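Conserved Archaeal protein (Sulfolobus acidocaldarius, PDB 4OPC) reduces the double bonds of the geranylgeranyl chains of archaeal membrane lipids, using one bound FAD per subunit, to give saturated archaeols. Local coordinates at residues L172-D184 against P271-I284. Residues are numbered along the deposited sequence; the frame is centred on the assembly and turned at random. Where two conformers were deposited one is given.
With PGT ((1S)-2-{[{[(2R)-2,3-dihydroxypropyl]oxy}(hydroxy)phosphoryl]oxy}-1-[(palmitoyloxy)methyl]ethyl stearate), chain C.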
ATOM      1  N   LEU A 172     -11.040 -14.412 -15.181  1.00 21.69           N
ATOM      2  CA  LEU A 172     -11.517 -14.184 -13.821  1.00 21.39           C
ATOM      3  C   LEU A 172     -11.111 -12.804 -13.315  1.00 18.73           C
ATOM      4  O   LEU A 172      -9.976 -12.383 -13.505  1.00 18.36           O
ATOM      5  CB  LEU A 172     -10.971 -15.240 -12.870  1.00 20.10           C
ATOM      6  CG  LEU A 172     -11.224 -16.686 -13.274  1.00 23.47           C
ATOM      7  CD1 LEU A 172     -10.714 -17.576 -12.174  1.00 21.79           C
ATOM      8  CD2 LEU A 172     -12.710 -16.916 -13.535  1.00 26.60           C
ATOM      9  N   PRO A 173     -12.032 -12.104 -12.639  1.00 18.15           N
ATOM     10  CA  PRO A 173     -11.729 -10.742 -12.173  1.00 17.72           C
ATOM     11  C   PRO A 173     -10.587 -10.691 -11.161  1.00 16.06           C
ATOM     12  O   PRO A 173      -9.930  -9.659 -10.999  1.00 14.95           O
ATOM     13  CB  PRO A 173     -13.040 -10.295 -11.516  1.00 19.79           C
ATOM     14  CG  PRO A 173     -14.091 -11.163 -12.114  1.00 31.86           C
ATOM     15  CD  PRO A 173     -13.433 -12.480 -12.389  1.00 20.94           C
ATOM     16  N   ILE A 174     -10.341 -11.812 -10.495  1.00 13.29           N
ATOM     17  CA  ILE A 174      -9.304 -11.893  -9.485  1.00 15.56           C
ATOM     18  C   ILE A 174      -7.891 -11.874 -10.096  1.00 14.69           C
ATOM     19  O   ILE A 174      -6.891 -11.786  -9.374  1.00 14.17           O
ATOM     20  CB  ILE A 174      -9.522 -13.169  -8.612  1.00 15.16           C
ATOM     21  CG1 ILE A 174      -8.998 -12.943  -7.197  1.00 16.13           C
ATOM     22  CG2 ILE A 174      -8.954 -14.417  -9.286  1.00 16.12           C
ATOM     23  CD1 ILE A 174      -9.806 -11.926  -6.429  1.00 15.06           C
ATOM     24  N   THR A 175      -7.806 -11.960 -11.426  1.00 13.15           N
ATOM     25  CA  THR A 175      -6.520 -11.880 -12.124  1.00 14.14           C
ATOM     26  C   THR A 175      -6.201 -10.470 -12.640  1.00 14.52           C
ATOM     27  O   THR A 175      -5.214 -10.292 -13.351  1.00 17.82           O
ATOM     28  CB  THR A 175      -6.457 -12.851 -13.329  1.00 14.90           C
ATOM     29  OG1 THR A 175      -7.347 -12.410 -14.368  1.00 18.03           O
ATOM     30  CG2 THR A 175      -6.835 -14.262 -12.899  1.00 16.95           C
ATOM     31  N   GLU A 176      -7.014  -9.483 -12.269  1.00 12.26           N
ATOM     32  CA  GLU A 176      -6.849  -8.101 -12.756  1.00 13.86           C
ATOM     33  C   GLU A 176      -5.407  -7.600 -12.611  1.00 13.87           C
ATOM     34  O   GLU A 176      -4.788  -7.751 -11.553  1.00 13.57           O
ATOM     35  CB  GLU A 176      -7.806  -7.171 -12.004  1.00 14.84           C
ATOM     36  CG  GLU A 176      -7.761  -5.716 -12.464  1.00 14.28           C
ATOM     37  CD  GLU A 176      -8.432  -4.739 -11.502  1.00 14.39           C
ATOM     38  OE1 GLU A 176      -9.071  -5.158 -10.504  1.00 16.11           O
ATOM     39  OE2 GLU A 176      -8.313  -3.527 -11.750  1.00 16.42           O
ATOM     40  N   ASP A 177      -4.895  -6.999 -13.684  1.00 15.21           N
ATOM     41  CA  ASP A 177      -3.532  -6.468 -13.728  1.00 15.61           C
ATOM     42  C   ASP A 177      -3.624  -4.957 -13.509  1.00 16.14           C
ATOM     43  O   ASP A 177      -4.712  -4.405 -13.334  1.00 18.23           O
ATOM     44  CB  ASP A 177      -2.940  -6.769 -15.115  1.00 18.28           C
ATOM     45  CG  ASP A 177      -1.405  -6.809 -15.149  1.00 25.21           C
ATOM     46  OD1 ASP A 177      -0.705  -6.180 -14.328  1.00 18.35           O
ATOM     47  OD2 ASP A 177      -0.882  -7.481 -16.061  1.00 38.53           O
ATOM     48  N   LEU A 178      -2.496  -4.266 -13.524  1.00 14.70           N
ATOM     49  CA  LEU A 178      -2.565  -2.810 -13.432  1.00 15.49           C
ATOM     50  C   LEU A 178      -1.731  -2.133 -14.493  1.00 15.06           C
ATOM     51  O   LEU A 178      -0.770  -2.704 -15.011  1.00 17.39           O
ATOM     52  CB  LEU A 178      -2.177  -2.284 -12.048  1.00 16.68           C
ATOM     53  CG  LEU A 178      -0.693  -2.165 -11.697  1.00 14.43           C
ATOM     54  CD1 LEU A 178      -0.561  -1.533 -10.334  1.00 17.88           C
ATOM     55  CD2 LEU A 178      -0.052  -3.533 -11.738  1.00 16.29           C
ATOM     56  N   ASP A 179      -2.121  -0.912 -14.813  1.00 15.70           N
ATOM     57  CA  ASP A 179      -1.419  -0.108 -15.783  1.00 14.42           C
ATOM     58  C   ASP A 179      -0.055   0.272 -15.211  1.00 15.67           C
ATOM     59  O   ASP A 179       0.083   0.496 -14.003  1.00 16.08           O
ATOM     60  CB  ASP A 179      -2.234   1.144 -16.090  1.00 16.80           C
ATOM     61  CG  ASP A 179      -1.701   1.904 -17.280  1.00 26.26           C
ATOM     62  OD1 ASP A 179      -0.690   2.622 -17.146  1.00 27.73           O
ATOM     63  OD2 ASP A 179      -2.305   1.790 -18.368  1.00 40.17           O
ATOM     64  N   ASP A 180       0.959   0.314 -16.073  1.00 14.10           N
ATOM     65  CA  ASP A 180       2.305   0.681 -15.634  1.00 13.05           C
ATOM     66  C   ASP A 180       2.346   2.051 -14.939  1.00 12.86           C
ATOM     67  O   ASP A 180       3.165   2.287 -14.071  1.00 13.48           O
ATOM     68  CB  ASP A 180       3.280   0.701 -16.825  1.00 16.29           C
ATOM     69  CG  ASP A 180       3.579  -0.682 -17.383  1.00 21.83           C
ATOM     70  OD1 ASP A 180       3.315  -1.700 -16.706  1.00 21.95           O
ATOM     71  OD2 ASP A 180       4.101  -0.749 -18.511  1.00 24.33           O
ATOM     72  N   LYS A 181       1.450   2.946 -15.339  1.00 13.54           N
ATOM     73  CA  LYS A 181       1.408   4.278 -14.740  1.00 13.72           C
ATOM     74  C   LYS A 181       0.691   4.295 -13.397  1.00 14.68           C
ATOM     75  O   LYS A 181       0.637   5.349 -12.746  1.00 14.45           O
ATOM     76  CB  LYS A 181       0.734   5.268 -15.689  1.00 15.19           C
ATOM     77  CG  LYS A 181       1.563   5.582 -16.939  1.00 17.18           C
ATOM     78  CD  LYS A 181       0.829   6.498 -17.918  1.00 18.59           C
ATOM     79  CE  LYS A 181      -0.318   5.760 -18.589  1.00 32.61           C
ATOM     80  NZ  LYS A 181       0.121   4.448 -19.161  1.00 44.69           N
ATOM     81  N   ASP A 182       0.162   3.146 -12.965  1.00 11.95           N
ATOM     82  CA  ASP A 182      -0.537   3.039 -11.680  1.00 12.11           C
ATOM     83  C   ASP A 182       0.357   2.403 -10.613  1.00 11.32           C
ATOM     84  O   ASP A 182      -0.133   1.822  -9.634  1.00 11.83           O
ATOM     85  CB  ASP A 182      -1.839   2.248 -11.837  1.00 12.21           C
ATOM     86  CG  ASP A 182      -2.928   3.018 -12.565  1.00 14.44           C
ATOM     87  OD1 ASP A 182      -2.801   4.240 -12.796  1.00 17.95           O
ATOM     88  OD2 ASP A 182      -3.946   2.393 -12.924  1.00 18.33           O
ATOM     89  N   ALA A 183       1.672   2.532 -10.782  1.00 10.92           N
ATOM     90  CA  ALA A 183       2.625   2.139  -9.753  1.00 11.42           C
ATOM     91  C   ALA A 183       3.824   3.058  -9.829  1.00 12.13           C
ATOM     92  O   ALA A 183       4.032   3.742 -10.841  1.00 12.58           O
ATOM     93  CB  ALA A 183       3.065   0.676  -9.945  1.00 14.92           C
ATOM     94  N   ASP A 184       4.570   3.110  -8.737  1.00 11.87           N
ATOM     95  CA  ASP A 184       5.856   3.776  -8.719  0.51 14.55           C
ATOM     96  C   ASP A 184       6.956   2.734  -8.508  1.00 13.64           C
ATOM     97  O   ASP A 184       6.725   1.675  -7.936  1.00 15.91           O
ATOM     98  CB  ASP A 184       5.908   4.849  -7.613  0.51 12.99           C
ATOM     99  CG  ASP A 184       5.239   6.166  -8.022  0.51 19.48           C
ATOM    100  OD1 ASP A 184       4.279   6.125  -8.819  0.51 16.30           O
ATOM    101  OD2 ASP A 184       5.666   7.250  -7.540  0.51 15.27           O
ATOM    102  N   PRO A 271       2.291  -0.337  -5.875  1.00 10.22           N
ATOM    103  CA  PRO A 271       1.083   0.114  -6.586  1.00 12.24           C
ATOM    104  C   PRO A 271       0.544   1.421  -6.014  1.00 11.81           C
ATOM    105  O   PRO A 271       0.715   1.697  -4.830  1.00 13.59           O
ATOM    106  CB  PRO A 271       0.090  -1.030  -6.365  1.00 14.17           C
ATOM    107  CG  PRO A 271       0.552  -1.691  -5.083  1.00 16.45           C
ATOM    108  CD  PRO A 271       2.052  -1.516  -5.025  1.00 12.81           C
ATOM    109  N   THR A 272      -0.069   2.248  -6.860  1.00 11.91           N
ATOM    110  CA  THR A 272      -0.588   3.540  -6.412  1.00 12.61           C
ATOM    111  C   THR A 272      -1.968   3.795  -6.991  1.00 14.21           C
ATOM    112  O   THR A 272      -2.191   4.790  -7.663  1.00 16.99           O
ATOM    113  CB  THR A 272       0.334   4.698  -6.846  1.00 15.10           C
ATOM    114  OG1 THR A 272       0.412   4.735  -8.280  1.00 16.44           O
ATOM    115  CG2 THR A 272       1.747   4.552  -6.272  1.00 17.16           C
ATOM    116  N   ARG A 273      -2.913   2.914  -6.721  1.00 11.86           N
ATOM    117  CA  ARG A 273      -4.247   3.016  -7.313  1.00 11.76           C
ATOM    118  C   ARG A 273      -5.315   2.467  -6.375  1.00 11.61           C
ATOM    119  O   ARG A 273      -5.003   1.938  -5.295  1.00 11.80           O
ATOM    120  CB  ARG A 273      -4.304   2.251  -8.641  1.00 12.40           C
ATOM    121  CG  ARG A 273      -3.795   0.822  -8.557  1.00 11.81           C
ATOM    122  CD  ARG A 273      -4.405  -0.023  -9.689  1.00 12.59           C
ATOM    123  NE  ARG A 273      -5.758  -0.465  -9.346  1.00 12.91           N
ATOM    124  CZ  ARG A 273      -6.501  -1.260 -10.106  1.00 14.40           C
ATOM    125  NH1 ARG A 273      -7.693  -1.680  -9.678  1.00 13.98           N
ATOM    126  NH2 ARG A 273      -6.056  -1.652 -11.296  1.00 14.51           N
ATOM    127  N   ARG A 274      -6.573   2.603  -6.791  1.00 11.40           N
ATOM    128  CA  ARG A 274      -7.703   1.946  -6.140  1.00 12.13           C
ATOM    129  C   ARG A 274      -7.422   0.441  -6.002  1.00 10.62           C
ATOM    130  O   ARG A 274      -6.613  -0.118  -6.746  1.00 11.27           O
ATOM    131  CB  ARG A 274      -8.959   2.181  -6.977  1.00 12.68           C
ATOM    132  CG  ARG A 274      -8.869   1.552  -8.352  1.00 13.25           C
ATOM    133  CD  ARG A 274      -9.625   2.365  -9.413  1.00 15.96           C
ATOM    134  NE  ARG A 274      -9.475   1.728 -10.720  1.00 16.80           N
ATOM    135  CZ  ARG A 274      -8.411   1.859 -11.508  1.00 17.09           C
ATOM    136  NH1 ARG A 274      -7.383   2.612 -11.137  1.00 15.27           N
ATOM    137  NH2 ARG A 274      -8.377   1.229 -12.675  1.00 23.53           N
ATOM    138  N   PRO A 275      -8.082  -0.232  -5.050  1.00 11.30           N
ATOM    139  CA  PRO A 275      -7.779  -1.664  -4.900  1.00 11.59           C
ATOM    140  C   PRO A 275      -8.274  -2.500  -6.080  1.00 11.20           C
ATOM    141  O   PRO A 275      -8.968  -2.001  -6.971  1.00 11.80           O
ATOM    142  CB  PRO A 275      -8.518  -2.058  -3.614  1.00 15.04           C
ATOM    143  CG  PRO A 275      -9.551  -0.993  -3.403  1.00 15.03           C
ATOM    144  CD  PRO A 275      -9.050   0.259  -4.055  1.00 14.52           C
ATOM    145  N   LEU A 276      -7.900  -3.780  -6.094  1.00 12.23           N
ATOM    146  CA  LEU A 276      -8.492  -4.722  -7.038  1.00 11.95           C
ATOM    147  C   LEU A 276     -10.003  -4.563  -7.002  1.00 13.03           C
ATOM    148  O   LEU A 276     -10.583  -4.489  -5.920  1.00 14.58           O
ATOM    149  CB  LEU A 276      -8.185  -6.151  -6.593  1.00 16.35           C
ATOM    150  CG  LEU A 276      -7.001  -6.972  -7.089  1.00 33.34           C
ATOM    151  CD1 LEU A 276      -7.245  -8.436  -6.709  1.00 15.59           C
ATOM    152  CD2 LEU A 276      -6.747  -6.831  -8.576  1.00 18.31           C
ATOM    153  N   TYR A 277     -10.640  -4.512  -8.170  1.00 12.75           N
ATOM    154  CA  TYR A 277     -12.084  -4.299  -8.227  1.00 12.88           C
ATOM    155  C   TYR A 277     -12.851  -5.304  -7.377  1.00 14.97           C
ATOM    156  O   TYR A 277     -13.814  -4.934  -6.701  1.00 15.60           O
ATOM    157  CB  TYR A 277     -12.582  -4.308  -9.665  1.00 14.44           C
ATOM    158  CG  TYR A 277     -12.307  -3.021 -10.399  1.00 15.65           C
ATOM    159  CD1 TYR A 277     -12.690  -1.800  -9.858  1.00 16.87           C
ATOM    160  CD2 TYR A 277     -11.653  -3.018 -11.622  1.00 19.47           C
ATOM    161  CE1 TYR A 277     -12.456  -0.614 -10.536  1.00 17.80           C
ATOM    162  CE2 TYR A 277     -11.410  -1.828 -12.302  1.00 17.80           C
ATOM    163  CZ  TYR A 277     -11.808  -0.643 -11.742  1.00 16.39           C
ATOM    164  OH  TYR A 277     -11.576   0.548 -12.406  1.00 21.03           O
ATOM    165  N   THR A 278     -12.421  -6.566  -7.409  1.00 13.04           N
ATOM    166  CA  THR A 278     -12.797  -7.500  -6.356  1.00 13.81           C
ATOM    167  C   THR A 278     -11.559  -8.142  -5.758  1.00 11.98           C
ATOM    168  O   THR A 278     -10.644  -8.562  -6.482  1.00 12.55           O
ATOM    169  CB  THR A 278     -13.801  -8.585  -6.803  1.00 12.97           C
ATOM    170  OG1 THR A 278     -14.049  -9.454  -5.691  1.00 12.84           O
ATOM    171  CG2 THR A 278     -13.257  -9.414  -7.962  1.00 14.30           C
ATOM    172  N   MET A 279     -11.544  -8.220  -4.431  1.00 11.39           N
ATOM    173  CA  MET A 279     -10.473  -8.868  -3.685  1.00 10.70           C
ATOM    174  C   MET A 279     -10.907 -10.264  -3.258  1.00 11.58           C
ATOM    175  O   MET A 279     -10.197 -10.940  -2.510  1.00 12.50           O
ATOM    176  CB  MET A 279     -10.087  -8.017  -2.468  1.00 11.40           C
ATOM    177  CG  MET A 279      -9.541  -6.647  -2.890  1.00 14.18           C
ATOM    178  SD  MET A 279      -9.456  -5.455  -1.530  1.00 15.20           S
ATOM    179  CE  MET A 279      -7.921  -5.921  -0.761  1.00 16.18           C
ATOM    180  N   ALA A 280     -12.057 -10.715  -3.761  1.00 11.52           N
ATOM    181  CA  ALA A 280     -12.589 -12.042  -3.432  1.00 11.21           C
ATOM    182  C   ALA A 280     -13.086 -12.753  -4.678  1.00 12.22           C
ATOM    183  O   ALA A 280     -13.713 -12.136  -5.543  1.00 13.05           O
ATOM    184  CB  ALA A 280     -13.733 -11.924  -2.424  1.00 13.74           C
ATOM    185  N   TRP A 281     -12.845 -14.058  -4.753  1.00 12.06           N
ATOM    186  CA  TRP A 281     -13.469 -14.888  -5.764  1.00 11.54           C
ATOM    187  C   TRP A 281     -13.653 -16.281  -5.159  1.00 11.81           C
ATOM    188  O   TRP A 281     -13.450 -16.469  -3.957  1.00 13.15           O
ATOM    189  CB  TRP A 281     -12.606 -14.901  -7.024  1.00 14.91           C
ATOM    190  CG  TRP A 281     -13.335 -15.355  -8.234  1.00 17.99           C
ATOM    191  CD1 TRP A 281     -13.134 -16.515  -8.927  1.00 19.85           C
ATOM    192  CD2 TRP A 281     -14.401 -14.671  -8.889  1.00 17.72           C
ATOM    193  NE1 TRP A 281     -14.008 -16.591  -9.982  1.00 21.83           N
ATOM    194  CE2 TRP A 281     -14.802 -15.475  -9.981  1.00 17.88           C
ATOM    195  CE3 TRP A 281     -15.061 -13.463  -8.661  1.00 16.44           C
ATOM    196  CZ2 TRP A 281     -15.825 -15.101 -10.843  1.00 24.05           C
ATOM    197  CZ3 TRP A 281     -16.088 -13.092  -9.524  1.00 23.58           C
ATOM    198  CH2 TRP A 281     -16.457 -13.913 -10.599  1.00 19.91           C
ATOM    199  N   ASN A 282     -14.057 -17.252  -5.972  1.00 12.73           N
ATOM    200  CA  ASN A 282     -14.315 -18.596  -5.457  1.00 12.43           C
ATOM    201  C   ASN A 282     -13.052 -19.216  -4.874  1.00 12.81           C
ATOM    202  O   ASN A 282     -12.110 -19.508  -5.610  1.00 13.99           O
ATOM    203  CB  ASN A 282     -14.837 -19.528  -6.553  1.00 14.00           C
ATOM    204  CG  ASN A 282     -16.086 -19.019  -7.243  1.00 17.57           C
ATOM    205  OD1 ASN A 282     -16.931 -18.343  -6.654  1.00 16.80           O
ATOM    206  ND2 ASN A 282     -16.218 -19.373  -8.514  1.00 20.74           N
ATOM    207  N   GLY A 283     -13.042 -19.424  -3.558  1.00 12.43           N
ATOM    208  CA  GLY A 283     -11.915 -20.054  -2.889  1.00 12.51           C
ATOM    209  C   GLY A 283     -10.687 -19.187  -2.665  1.00 11.69           C
ATOM    210  O   GLY A 283      -9.632 -19.723  -2.297  1.00 11.92           O
ATOM    211  N   ILE A 284     -10.790 -17.872  -2.881  1.00 11.04           N
ATOM    212  CA  ILE A 284      -9.594 -17.026  -2.793  1.00 11.24           C
ATOM    213  C   ILE A 284      -9.912 -15.597  -2.377  1.00 11.89           C
ATOM    214  O   ILE A 284     -10.920 -15.013  -2.805  1.00 12.20           O
ATOM    215  CB  ILE A 284      -8.817 -17.029  -4.125  1.00 10.89           C
ATOM    216  CG1 ILE A 284      -7.543 -16.192  -4.017  1.00 12.99           C
ATOM    217  CG2 ILE A 284      -9.715 -16.581  -5.294  1.00 13.44           C
ATOM    218  CD1 ILE A 284      -6.577 -16.387  -5.190  1.00 15.49           C
TER
HETATM  219  C48 PGT C 502       2.368  11.035  -5.843  1.00 35.70           C
HETATM  220  C47 PGT C 502       1.815   9.627  -5.923  1.00 36.57           C
HETATM  221  C46 PGT C 502       2.938   8.634  -5.704  1.00 40.41           C
HETATM  222  C45 PGT C 502       3.617   8.925  -4.380  1.00 37.95           C
HETATM  223  C44 PGT C 502       4.260   7.673  -3.824  1.00 33.93           C
HETATM  224  C43 PGT C 502       5.766   7.745  -3.990  1.00 29.17           C
HETATM  225  C42 PGT C 502       6.359   6.415  -3.581  1.00 37.45           C
HETATM  226  C41 PGT C 502       6.147   6.254  -2.097  1.00 37.56           C
HETATM  227  C40 PGT C 502       7.215   5.365  -1.508  1.00 26.52           C
HETATM  228  C39 PGT C 502       7.405   5.792  -0.070  1.00 21.55           C
HETATM  229  C38 PGT C 502       6.091   5.701   0.661  1.00 21.64           C
HETATM  230  C37 PGT C 502       6.260   6.293   2.039  1.00 20.53           C
HETATM  231  C36 PGT C 502       4.970   6.097   2.796  1.00 23.04           C
HETATM  232  C35 PGT C 502       4.948   6.947   4.044  1.00 24.29           C
HETATM  233  C34 PGT C 502       3.661   6.673   4.799  1.00 27.05           C
HETATM  234  C33 PGT C 502       3.414   7.711   5.873  1.00 40.05           C
HETATM  235  C32 PGT C 502       2.787   7.081   7.102  1.00 44.73           C
HETATM  236  C31 PGT C 502       1.289   6.868   6.950  1.00 74.75           C
HETATM  237  O31 PGT C 502       0.847   5.752   7.148  1.00 62.53           O
HETATM  238  O2  PGT C 502       0.411   7.918   6.578  1.00 90.64           O
HETATM  239  C2  PGT C 502      -0.335   8.529   7.614  1.00 59.88           C
HETATM  240  C1  PGT C 502      -1.570   7.746   8.007  1.00 38.86           C
HETATM  241  O3P PGT C 502      -1.657   6.410   7.552  1.00 47.77           O
HETATM  242  P   PGT C 502      -2.841   6.030   6.567  1.00 35.23           P
HETATM  243  O1P PGT C 502      -2.936   7.196   5.607  1.00 34.25           O
HETATM  244  O2P PGT C 502      -2.558   4.740   5.812  1.00 27.37           O
HETATM  245  O4P PGT C 502      -4.238   5.863   7.313  1.00 87.28           O
HETATM  246  C4  PGT C 502      -4.464   6.325   8.630  1.00 59.92           C
HETATM  247  C5  PGT C 502      -5.911   6.148   9.028  1.00 73.23           C
HETATM  248  O5  PGT C 502      -5.986   5.336  10.177  1.00 70.98           O
HETATM  249  C6  PGT C 502      -6.674   5.509   7.892  1.00 54.01           C
HETATM  250  O6  PGT C 502      -7.007   4.173   8.193  1.00 42.32           O
HETATM  251  C3  PGT C 502      -0.881   9.881   7.190  1.00 60.42           C
HETATM  252  O3  PGT C 502       0.121  10.840   6.947  1.00 58.66           O
HETATM  253  C11 PGT C 502      -0.230  11.736   5.919  1.00 52.27           C
HETATM  254  O11 PGT C 502      -1.346  12.214   5.887  1.00 49.31           O
HETATM  255  C12 PGT C 502       0.780  12.096   4.849  1.00 47.25           C
HETATM  256  C13 PGT C 502       0.384  13.379   4.150  1.00 38.70           C
HETATM  257  C14 PGT C 502       1.403  13.689   3.074  1.00 51.67           C
HETATM  258  C15 PGT C 502       0.901  13.219   1.725  1.00 52.48           C
HETATM  259  C16 PGT C 502       1.854  13.654   0.631  1.00 39.09           C
HETATM  260  C17 PGT C 502       1.064  14.341  -0.460  1.00 37.16           C
HETATM  261  C18 PGT C 502       1.991  15.064  -1.413  1.00 49.04           C
HETATM  262  C19 PGT C 502       1.185  15.987  -2.307  1.00 69.04           C
HETATM  263  C20 PGT C 502       0.660  17.173  -1.522  1.00 63.92           C
HETATM  264  C21 PGT C 502       1.160  18.460  -2.147  1.00 44.21           C
HETATM  265  C22 PGT C 502       0.142  19.566  -1.972  1.00 44.62           C
HETATM  266  C23 PGT C 502       0.344  20.591  -3.067  1.00 37.91           C
HETATM  267  C24 PGT C 502      -0.816  21.562  -3.098  1.00 47.78           C
HETATM  268  C25 PGT C 502      -1.397  21.620  -4.494  1.00 44.25           C
HETATM  269  C26 PGT C 502      -2.886  21.349  -4.438  1.00 36.43           C
HETATM  270  O   HOH W   1     -10.808  -7.194  -9.982  1.00 16.80           O
HETATM  271  O   HOH W   2      -4.478  -0.147 -13.322  1.00 14.60           O
HETATM  272  O   HOH W   3       1.901   6.318  -9.989  1.00 14.83           O
HETATM  273  O   HOH W   4      -6.211   3.099 -13.773  1.00 23.03           O
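Glu176 meets Arg273 in a salt bridge in which one oxygen takes both terminal nitrogens: OE2 lies 2.8 Å from Arg273 NH1 and 3.0 Å from Arg273 NH2, near the guanidinium plane, but is approached from above the carboxylate plane. Glu176 OE1 accepts a nearly straight hydrogen bond from Tyr277 N (2.9 Å) on its syn lone pair. The Glu176 chain reaches these donors extended, with CG anti to the backbone N (chi1 -178°). Arg273 is held further by hydrogen bonds from NE to Arg274 O and from NH1 to Pro275 O, and its guanidinium lies face to face with that of Arg274. Arg274 donates from NE and NH2 to Tyr277 OH, itself hydrogen-bonded to Asp442, and salt-bridges Asp349. With an alanine in place of Arg273, Glu176 would probably lose its charge partner and Arg274 the flat group against it.

Segments 172-184 and 271-284 connect the Rossmann-type FAD-binding sheet with the mixed sheet in which Ala183 and Pro271 form an antiparallel non-hydrogen-bonded pair (strands 183-193 and 261-271). Beside it, Thr272 N donates to Asp182 O (2.8 Å), while the Asp182 carboxylate is bound by Arg352. Asp184 reaches the lipid pocket.

Near strand 280-281, Pro173 CD sits over one face of the Trp281 six-membered ring, a CH-pi contact 3.8 Å from its centroid. Ile174 CB packs on Trp281 CB.

Water 1 bridges Pro173 O, Glu176 OE1 and Thr278 N.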